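Local coordinates for protein endo-1,4-beta-xylanase (Uncultured bacterium, PDB 7AX7) that probably removes acetyl groups from acetylated xylan with the help of a bound cobalt ion, as the carbohydrate esterase domain of a multidomain xylanase, at residues A[47-50]-A[51-54]; A[67-70]-A[71-74]; A[129-132]-A[133-137]; A[167-170]-A[171-175]. All coordinates share one frame; numbering follows the deposited sequence.

Contact 1: A[47-50]-A[51-54]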
loop_
_atom_site.group_PDB
_atom_site.type_symbol
_atom_site.label_atom_id
_atom_site.label_comp_id
_atom_site.label_asym_id
_atom_site.label_seq_id
_atom_site.Cartn_x
_atom_site.Cartn_y
_atom_site.Cartn_z
ATOM N N SER A 47 -5.907 17.460 -1.690
ATOM C CA SER A 47 -5.480 17.872 -0.364
ATOM C C SER A 47 -5.104 16.668 0.488
ATOM O O SER A 47 -4.210 16.771 1.333
ATOM C CB SER A 47 -6.563 18.724 0.302
ATOM O OG SER A 47 -7.756 17.991 0.481
ATOM N N ILE A 48 -5.725 15.514 0.240
ATOM C CA ILE A 48 -5.371 14.294 0.962
ATOM C C ILE A 48 -3.984 13.817 0.545
ATOM O O ILE A 48 -3.138 13.489 1.387
ATOM C CB ILE A 48 -6.442 13.212 0.728
ATOM C CG1 ILE A 48 -7.763 13.610 1.397
ATOM C CG2 ILE A 48 -5.962 11.816 1.193
ATOM C CD1 ILE A 48 -8.965 12.780 0.901
ATOM N N MET A 49 -3.723 13.792 -0.767
ATOM C CA MET A 49 -2.400 13.400 -1.248
ATOM C C MET A 49 -1.323 14.377 -0.775
ATOM O O MET A 49 -0.204 13.964 -0.448
ATOM C CB MET A 49 -2.412 13.295 -2.774
ATOM C CG MET A 49 -3.442 12.288 -3.302
ATOM S SD MET A 49 -3.491 12.150 -5.099
ATOM C CE MET A 49 -1.763 11.816 -5.471
ATOM N N GLN A 50 -1.632 15.677 -0.741
ATOM C CA GLN A 50 -0.661 16.630 -0.212
ATOM C C GLN A 50 -0.324 16.311 1.240
ATOM O O GLN A 50 0.849 16.343 1.636
ATOM C CB GLN A 50 -1.194 18.058 -0.329
ATOM C CG GLN A 50 -1.300 18.600 -1.753
ATOM C CD GLN A 50 -1.898 19.996 -1.777
ATOM O OE1 GLN A 50 -2.965 20.234 -1.214
ATOM N NE2 GLN A 50 -1.200 20.930 -2.418
ATOM N N ARG A 51 -1.343 15.995 2.045
ATOM C CA ARG A 51 -1.114 15.640 3.441
ATOM C C ARG A 51 -0.339 14.327 3.564
ATOM O O ARG A 51 0.527 14.193 4.434
ATOM C CB ARG A 51 -2.452 15.556 4.180
ATOM C CG ARG A 51 -2.331 15.268 5.674
ATOM C CD ARG A 51 -3.696 15.084 6.348
ATOM N NE ARG A 51 -3.552 14.689 7.751
ATOM C CZ ARG A 51 -4.527 14.179 8.497
ATOM N NH1 ARG A 51 -5.738 13.985 7.983
ATOM N NH2 ARG A 51 -4.285 13.839 9.757
ATOM N N GLN A 52 -0.624 13.350 2.700
ATOM C CA GLN A 52 0.175 12.126 2.701
ATOM C C GLN A 52 1.656 12.447 2.516
ATOM O O GLN A 52 2.514 11.927 3.244
ATOM C CB GLN A 52 -0.324 11.162 1.612
ATOM C CG GLN A 52 -1.669 10.498 1.927
ATOM C CD GLN A 52 -2.276 9.773 0.723
ATOM O OE1 GLN A 52 -2.288 10.295 -0.390
ATOM N NE2 GLN A 52 -2.782 8.570 0.951
ATOM N N VAL A 53 1.978 13.315 1.552
ATOM C CA VAL A 53 3.379 13.661 1.336
ATOM C C VAL A 53 3.937 14.433 2.536
ATOM O O VAL A 53 5.062 14.178 2.982
ATOM C CB VAL A 53 3.543 14.435 0.010
ATOM C CG1 VAL A 53 4.952 14.995 -0.109
ATOM C CG2 VAL A 53 3.225 13.519 -1.192
ATOM N N ARG A 54 3.155 15.361 3.100
ATOM C CA ARG A 54 3.638 16.105 4.268
ATOM C C ARG A 54 4.020 15.170 5.406
ATOM O O ARG A 54 5.020 15.398 6.095
ATOM C CB ARG A 54 2.589 17.107 4.759
ATOM C CG ARG A 54 2.471 18.356 3.876
ATOM C CD ARG A 54 1.824 19.532 4.627
ATOM N NE ARG A 54 0.521 19.222 5.226
ATOM C CZ ARG A 54 -0.631 19.183 4.561
ATOM N NH1 ARG A 54 -0.669 19.412 3.255
ATOM N NH2 ARG A 54 -1.754 18.909 5.202
HETATM O O HOH W 1 -3.821 19.042 2.871
#
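Four successive i to i+4 hydrogen bonds join 47-50 to 51-54 as one continuous stretch of regular alpha-helix: the backbone N atoms of R51, Q52, V53 and R54 donate to the carbonyls of S47, I48, M49 and Q50. The shortest, from Q52 N to I48 O, measures 2.8 Å. Among the side chains, Q52 folds back over the preceding turn. Its CG stands anti to the carbonyl carbon (chi1 -72°) and the chain then runs extended, which lays the amide across M49: OE1 approaches M49 CA at 3.2 Å and M49 CG at 3.7 Å. These neighbours are carbon, and Q52 OE1 is buried with no polar partner in the model, while Q52 CG rests 3.4 Å from I48 O. On another side of the helix R54 also turns back, bent at chi3 (-54°), and one face of its guanidinium lies over R51 CA. R54 NH2 gives a hydrogen bond to water 1 at the edge of the group, 3.1 Å away, and that water donates to S47 O at 2.8 Å, so the carbonyl accepts from both R51 N and the water. R51 instead extends away from the turn, and its NH2 forms salt bridges with D23 and E26 of helix 16-28. The helix is the crossover of the beta-alpha-beta unit made by strands 33-36 and 58-61 in the polysaccharide deacetylase (NodB homology) fold. I48 and Q52 pack on T18 of helix 16-28, M49 and V53 on V92 of helix 74-92, and M49, Q52 and V53 on L59 of strand 58-61.

Contact 2: A[67-70]-A[71-74]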
loop_
_atom_site.group_PDB
_atom_site.type_symbol
_atom_site.label_atom_id
_atom_site.label_comp_id
_atom_site.label_asym_id
_atom_site.label_seq_id
_atom_site.Cartn_x
_atom_site.Cartn_y
_atom_site.Cartn_z
ATOM N N GLN A 67 -8.721 -2.500 -12.718
ATOM C CA GLN A 67 -9.333 -3.683 -13.302
ATOM C C GLN A 67 -8.378 -4.864 -13.171
ATOM O O GLN A 67 -7.204 -4.706 -12.827
ATOM C CB GLN A 67 -9.707 -3.446 -14.768
ATOM C CG GLN A 67 -10.761 -2.358 -14.953
ATOM C CD GLN A 67 -11.037 -2.057 -16.422
ATOM O OE1 GLN A 67 -12.064 -2.464 -16.963
ATOM N NE2 GLN A 67 -10.111 -1.351 -17.073
ATOM N N ASP A 68 -8.907 -6.063 -13.427
ATOM C CA ASP A 68 -8.089 -7.269 -13.465
ATOM C C ASP A 68 -7.159 -7.184 -14.668
ATOM O O ASP A 68 -7.595 -7.320 -15.816
ATOM C CB ASP A 68 -8.974 -8.510 -13.538
ATOM C CG ASP A 68 -8.178 -9.805 -13.465
ATOM O OD1 ASP A 68 -6.983 -9.801 -13.808
ATOM O OD2 ASP A 68 -8.749 -10.833 -13.066
ATOM N N MET A 69 -5.881 -6.940 -14.413
ATOM C CA MET A 69 -4.951 -6.664 -15.501
ATOM C C MET A 69 -4.437 -7.931 -16.181
ATOM O O MET A 69 -3.694 -7.829 -17.165
ATOM C CB MET A 69 -3.794 -5.799 -14.976
ATOM C CG MET A 69 -4.284 -4.478 -14.342
ATOM S SD MET A 69 -3.026 -3.413 -13.589
ATOM C CE MET A 69 -2.046 -2.910 -15.003
ATOM N N THR A 70 -4.828 -9.117 -15.705
ATOM C CA THR A 70 -4.558 -10.319 -16.485
ATOM C C THR A 70 -5.427 -10.391 -17.736
ATOM O O THR A 70 -5.153 -11.205 -18.622
ATOM C CB THR A 70 -4.741 -11.595 -15.638
ATOM O OG1 THR A 70 -6.129 -11.813 -15.343
ATOM C CG2 THR A 70 -3.954 -11.498 -14.341
ATOM N N ASN A 71 -6.438 -9.532 -17.856
ATOM C CA ASN A 71 -7.281 -9.507 -19.044
ATOM C C ASN A 71 -6.975 -8.317 -19.951
ATOM O O ASN A 71 -7.812 -7.941 -20.778
ATOM C CB ASN A 71 -8.751 -9.528 -18.626
ATOM C CG ASN A 71 -9.057 -10.675 -17.668
ATOM O OD1 ASN A 71 -9.669 -10.490 -16.616
ATOM N ND2 ASN A 71 -8.605 -11.855 -18.022
ATOM N N MET A 72 -5.776 -7.740 -19.837
ATOM C CA MET A 72 -5.407 -6.524 -20.554
ATOM C C MET A 72 -4.236 -6.771 -21.499
ATOM O O MET A 72 -3.349 -7.585 -21.225
ATOM C CB MET A 72 -5.020 -5.392 -19.585
ATOM C CG MET A 72 -6.177 -4.677 -18.930
ATOM S SD MET A 72 -5.652 -3.274 -17.897
ATOM C CE MET A 72 -4.491 -2.492 -18.959
ATOM N N SER A 73 -4.224 -6.032 -22.605
ATOM C CA SER A 73 -3.106 -6.104 -23.531
ATOM C C SER A 73 -1.872 -5.435 -22.925
ATOM O O SER A 73 -1.962 -4.618 -22.002
ATOM C CB SER A 73 -3.465 -5.425 -24.846
ATOM O OG SER A 73 -3.679 -4.041 -24.634
ATOM N N ALA A 74 -0.705 -5.792 -23.466
ATOM C CA ALA A 74 0.547 -5.199 -23.003
ATOM C C ALA A 74 0.489 -3.678 -23.064
ATOM O O ALA A 74 0.908 -2.993 -22.125
ATOM C CB ALA A 74 1.719 -5.716 -23.839
HETATM O O HOH W 2 -9.494 -13.121 -14.952
HETATM O O HOH W 3 -2.548 -9.354 -19.351
HETATM O O HOH W 4 -7.554 -13.678 -16.455
#
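N71 lays its side-chain amide beside the carboxylate of D68 without a direct hydrogen bond, OD1 lying 3.6 Å from D68 CG with the amide and carboxylate planes 44° apart. The two groups are linked through water 2, which probably donates to D68 OD2 and weakly accepts from N71 ND2. The other carboxylate oxygen faces back into the turn: D68 OD1 accepts from T70 N at 3.0 Å, nearly along the C-O axis, and from T70 OG1 at 2.7 Å, both donors coming from the same face of the carboxylate. The bond from T70 N makes this an Asx turn, at the start of a short 3-10 segment in the loop between strand 58-61 and helix 74-92. With chi1 at -175°, D68 CG is anti to the backbone N, beside the carbonyl carbon, from where OD1 meets T70 N and OG1. An alanine at D68 would remove both bonds at OD1 and is likely to leave T70 N without its acceptor and the T70 hydroxyl freer to turn. The backbone closes the turn as N71 N donates to D68 O at 3.2 Å, from above the carbonyl plane. Water 4 donates to T70 OG1 and accepts from N71 ND2. On the apolar side, the M69 and M72 chains cross at a slant, M69 CG meeting M72 SD at 4.0 Å; both side chains pack on I77 of helix 74-92, and M69 also reaches M110 of helix 108-113.

Contact 3: A[129-132]-A[133-137]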
loop_
_atom_site.group_PDB
_atom_site.type_symbol
_atom_site.label_atom_id
_atom_site.label_comp_id
_atom_site.label_asym_id
_atom_site.label_seq_id
_atom_site.Cartn_x
_atom_site.Cartn_y
_atom_site.Cartn_z
ATOM N N ASN A 129 -17.188 -6.361 4.654
ATOM C CA ASN A 129 -17.731 -5.847 5.910
ATOM C C ASN A 129 -17.947 -6.957 6.934
ATOM O O ASN A 129 -17.899 -6.704 8.144
ATOM C CB ASN A 129 -19.041 -5.102 5.645
ATOM C CG ASN A 129 -18.892 -3.600 5.795
ATOM O OD1 ASN A 129 -19.490 -2.993 6.686
ATOM N ND2 ASN A 129 -18.077 -2.994 4.936
ATOM N N SER A 130 -18.175 -8.188 6.475
ATOM C CA SER A 130 -18.380 -9.302 7.389
ATOM C C SER A 130 -17.130 -9.646 8.195
ATOM O O SER A 130 -17.219 -10.439 9.139
ATOM C CB SER A 130 -18.859 -10.529 6.603
ATOM O OG SER A 130 -17.890 -10.922 5.644
ATOM N N THR A 131 -15.973 -9.092 7.846
ATOM C CA THR A 131 -14.783 -9.209 8.684
ATOM C C THR A 131 -14.836 -8.095 9.722
ATOM O O THR A 131 -14.769 -6.909 9.381
ATOM C CB THR A 131 -13.510 -9.128 7.847
ATOM O OG1 THR A 131 -13.631 -10.001 6.717
ATOM C CG2 THR A 131 -12.299 -9.544 8.675
ATOM N N SER A 132 -14.967 -8.478 10.988
ATOM C CA SER A 132 -15.205 -7.521 12.055
ATOM C C SER A 132 -13.973 -6.652 12.299
ATOM O O SER A 132 -12.856 -6.957 11.868
ATOM C CB SER A 132 -15.557 -8.250 13.349
ATOM O OG SER A 132 -14.395 -8.893 13.857
ATOM N N VAL A 133 -14.190 -5.558 13.033
ATOM C CA VAL A 133 -13.072 -4.764 13.548
ATOM C C VAL A 133 -12.026 -5.669 14.199
ATOM O O VAL A 133 -10.841 -5.645 13.843
ATOM C CB VAL A 133 -13.581 -3.705 14.543
ATOM C CG1 VAL A 133 -12.399 -3.023 15.236
ATOM C CG2 VAL A 133 -14.470 -2.699 13.833
ATOM N N GLN A 134 -12.453 -6.474 15.178
ATOM C CA GLN A 134 -11.499 -7.262 15.964
ATOM C C GLN A 134 -10.849 -8.375 15.141
ATOM O O GLN A 134 -9.685 -8.723 15.380
ATOM C CB GLN A 134 -12.192 -7.851 17.193
ATOM C CG GLN A 134 -11.224 -8.377 18.233
ATOM C CD GLN A 134 -10.350 -7.280 18.813
ATOM O OE1 GLN A 134 -10.808 -6.157 19.029
ATOM N NE2 GLN A 134 -9.083 -7.590 19.037
ATOM N N GLN A 135 -11.568 -8.957 14.178
ATOM C CA GLN A 135 -10.903 -9.875 13.256
ATOM C C GLN A 135 -9.782 -9.164 12.507
ATOM O O GLN A 135 -8.690 -9.719 12.326
ATOM C CB GLN A 135 -11.905 -10.473 12.265
ATOM C CG GLN A 135 -12.814 -11.561 12.838
ATOM C CD GLN A 135 -13.783 -12.114 11.797
ATOM O OE1 GLN A 135 -14.633 -11.392 11.272
ATOM N NE2 GLN A 135 -13.648 -13.400 11.490
ATOM N N ARG A 136 -10.039 -7.930 12.064
ATOM C CA ARG A 136 -9.011 -7.160 11.369
ATOM C C ARG A 136 -7.805 -6.927 12.268
ATOM O O ARG A 136 -6.657 -7.126 11.852
ATOM C CB ARG A 136 -9.603 -5.835 10.872
ATOM C CG ARG A 136 -10.647 -6.049 9.783
ATOM C CD ARG A 136 -11.429 -4.797 9.422
ATOM N NE ARG A 136 -12.594 -5.168 8.621
ATOM C CZ ARG A 136 -13.076 -4.470 7.594
ATOM N NH1 ARG A 136 -12.493 -3.337 7.214
ATOM N NH2 ARG A 136 -14.143 -4.919 6.940
ATOM N N VAL A 137 -8.051 -6.518 13.516
ATOM C CA VAL A 137 -6.972 -6.338 14.483
ATOM C C VAL A 137 -6.151 -7.616 14.599
ATOM O O VAL A 137 -4.924 -7.604 14.449
ATOM C CB VAL A 137 -7.547 -5.914 15.851
ATOM C CG1 VAL A 137 -6.483 -6.008 16.942
ATOM C CG2 VAL A 137 -8.160 -4.501 15.786
#
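R136 runs back along the start of helix 133-143, where S132 is the N-cap and pairs with Q135 in a capping box. R136 CB lies 3.6 Å from S132 O, the carbonyl that accepts the helix bond from R136 N. CG comes closer to the same oxygen, 3.2 Å, and also meets T131 CG2; CD lies 3.6 Å from S132 O and 4.0 Å from T131 O. The extended chain then delivers the guanidinium edge to T131 O: NE donates at 2.9 Å from above the carbonyl plane, and NH2 adds a weak bond to that oxygen. NH1 turns to T161 and N158, hydrogen-bonding both, while NH2 also reaches E128 O weakly. A leucine at R136 would lack these donors and would probably leave T131 O without its side-chain partner and the loop less firmly tied to helix 159-174. In the capping box, S132 OG sits between its own backbone N and carbonyl carbon (chi1 71°), and from there accepts from Q135 N at 2.8 Å. Q135 completes the box with its side-chain amide: its CG is anti to the carbonyl carbon, and the chain, extended beyond CG, carries the amide back to the N-cap. T131 crosses Q135 at about a right angle, CG2 touching Q135 CB at 3.7 Å. Q135 OE1 accepts from S132 N at 2.9 Å, in the carbonyl plane and on a lone pair, with an N-H...O angle of 168°.

Contact 4: A[167-170]-A[171-175]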
loop_
_atom_site.group_PDB
_atom_site.type_symbol
_atom_site.label_atom_id
_atom_site.label_comp_id
_atom_site.label_asym_id
_atom_site.label_seq_id
_atom_site.Cartn_x
_atom_site.Cartn_y
_atom_site.Cartn_z
ATOM N N GLN A 167 -5.705 -0.200 17.577
ATOM C CA GLN A 167 -5.230 -1.409 18.253
ATOM C C GLN A 167 -4.063 -2.037 17.507
ATOM O O GLN A 167 -3.141 -2.583 18.126
ATOM C CB GLN A 167 -6.353 -2.441 18.388
ATOM C CG GLN A 167 -7.439 -2.126 19.415
ATOM C CD GLN A 167 -8.628 -3.100 19.328
ATOM O OE1 GLN A 167 -9.683 -2.763 18.784
ATOM N NE2 GLN A 167 -8.454 -4.305 19.867
ATOM N N ILE A 168 -4.113 -2.024 16.175
ATOM C CA ILE A 168 -3.039 -2.625 15.391
ATOM C C ILE A 168 -1.718 -1.916 15.667
ATOM O O ILE A 168 -0.700 -2.559 15.947
ATOM C CB ILE A 168 -3.384 -2.615 13.889
ATOM C CG1 ILE A 168 -4.578 -3.539 13.602
ATOM C CG2 ILE A 168 -2.141 -3.044 13.051
ATOM C CD1 ILE A 168 -5.169 -3.380 12.189
ATOM N N ILE A 169 -1.712 -0.581 15.600
ATOM C CA ILE A 169 -0.470 0.166 15.804
ATOM C C ILE A 169 0.026 -0.020 17.232
ATOM O O ILE A 169 1.190 -0.374 17.470
ATOM C CB ILE A 169 -0.673 1.657 15.475
ATOM C CG1 ILE A 169 -0.908 1.847 13.973
ATOM C CG2 ILE A 169 0.524 2.498 15.968
ATOM C CD1 ILE A 169 -1.385 3.218 13.622
ATOM N N GLU A 170 -0.854 0.224 18.204
ATOM C CA GLU A 170 -0.485 0.074 19.604
ATOM C C GLU A 170 0.061 -1.318 19.879
ATOM O O GLU A 170 1.038 -1.473 20.625
ATOM C CB GLU A 170 -1.699 0.352 20.491
ATOM C CG GLU A 170 -1.398 0.352 21.980
ATOM C CD GLU A 170 -2.641 0.153 22.817
ATOM O OE1 GLU A 170 -3.472 1.080 22.875
ATOM O OE2 GLU A 170 -2.791 -0.940 23.401
ATOM N N GLY A 171 -0.558 -2.344 19.282
ATOM C CA GLY A 171 -0.153 -3.712 19.563
ATOM C C GLY A 171 1.185 -4.069 18.944
ATOM O O GLY A 171 1.986 -4.793 19.543
ATOM N N LEU A 172 1.450 -3.566 17.738
ATOM C CA LEU A 172 2.720 -3.888 17.097
ATOM C C LEU A 172 3.880 -3.178 17.791
ATOM O O LEU A 172 4.959 -3.760 17.961
ATOM C CB LEU A 172 2.650 -3.550 15.604
ATOM C CG LEU A 172 1.739 -4.500 14.799
ATOM C CD1 LEU A 172 1.570 -4.042 13.365
ATOM C CD2 LEU A 172 2.267 -5.920 14.841
ATOM N N LYS A 173 3.683 -1.921 18.198
ATOM C CA LYS A 173 4.691 -1.247 19.012
ATOM C C LYS A 173 4.946 -2.012 20.304
ATOM O O LYS A 173 6.100 -2.189 20.717
ATOM C CB LYS A 173 4.253 0.188 19.326
ATOM C CG LYS A 173 4.236 1.110 18.122
ATOM C CD LYS A 173 4.126 2.572 18.537
ATOM C CE LYS A 173 4.105 3.487 17.316
ATOM N NZ LYS A 173 4.626 4.846 17.639
ATOM N N ASN A 174 3.875 -2.481 20.951
ATOM C CA ASN A 174 4.012 -3.274 22.169
ATOM C C ASN A 174 4.845 -4.528 21.931
ATOM O O ASN A 174 5.460 -5.055 22.864
ATOM C CB ASN A 174 2.620 -3.635 22.689
ATOM C CG ASN A 174 2.660 -4.409 23.989
ATOM O OD1 ASN A 174 2.465 -5.620 24.000
ATOM N ND2 ASN A 174 2.905 -3.710 25.094
ATOM N N GLN A 175 4.872 -5.023 20.697
ATOM C CA GLN A 175 5.659 -6.196 20.342
ATOM C C GLN A 175 7.040 -5.837 19.826
ATOM O O GLN A 175 7.777 -6.733 19.422
ATOM C CB GLN A 175 4.915 -7.040 19.292
ATOM C CG GLN A 175 3.681 -7.722 19.857
ATOM C CD GLN A 175 4.029 -8.659 21.011
ATOM O OE1 GLN A 175 4.726 -9.660 20.823
ATOM N NE2 GLN A 175 3.562 -8.328 22.212
#
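I168 and L172, one turn apart near the C-terminal end of helix 159-174 in the NodB homology domain, lie side by side and point the same way. I168 CG2 meets L172 CD1 at 3.9 Å. L172 leans back along the helix because its CG is anti to the carbonyl carbon (chi1 -71°), which brings CG to 3.3 Å from I168 O. This apolar pair faces helix 133-143, I168 touching A140 and L172 touching L141. A second pair repeats the arrangement one residue on: I169 and K173 run alongside each other, and I169 CG2 touches the aliphatic K173 CE at 4.0 Å. Both rest on F179 of strand 177-179, and I169 also packs on helix 16-28. K173 stays extended beyond CG and carries its ammonium past I169 to a hydrogen bond with the carbonyl of Y28. G171 has no side chain, and a CB here would crowd Q167 O. Beneath the side chains the backbone N atoms of G171, L172, K173 and N174 donate to the carbonyls of Q167, I168, I169 and E170; the straightest of these bonds is K173 N to I169 O, 3.0 Å long with an N-H...O angle of 177°.

Contacts 1 and 4 are partly buried helix turns that hold apolar side chains against the body of the fold. Contacts 2 and 3 lie at the surface: contact 2 in the loop before helix 74-92, contact 3 across a loop and the first turn of helix 133-143. The side chains of contact 4 meet mainly through apolar groups, and contact 1 adds salt bridges and a water; in contacts 2 and 3 side chains bond backbone atoms, at an Asx turn and a capping box. Contacts 1 and 4 both pack on helix 16-28. Contacts 3 and 4 touch directly, where Q134 OE1 probably accepts from Q167 NE2 at 3.1 Å and V137 packs on I168. Contacts 2 and 4 are farthest apart, on opposite sides of the chain's centre.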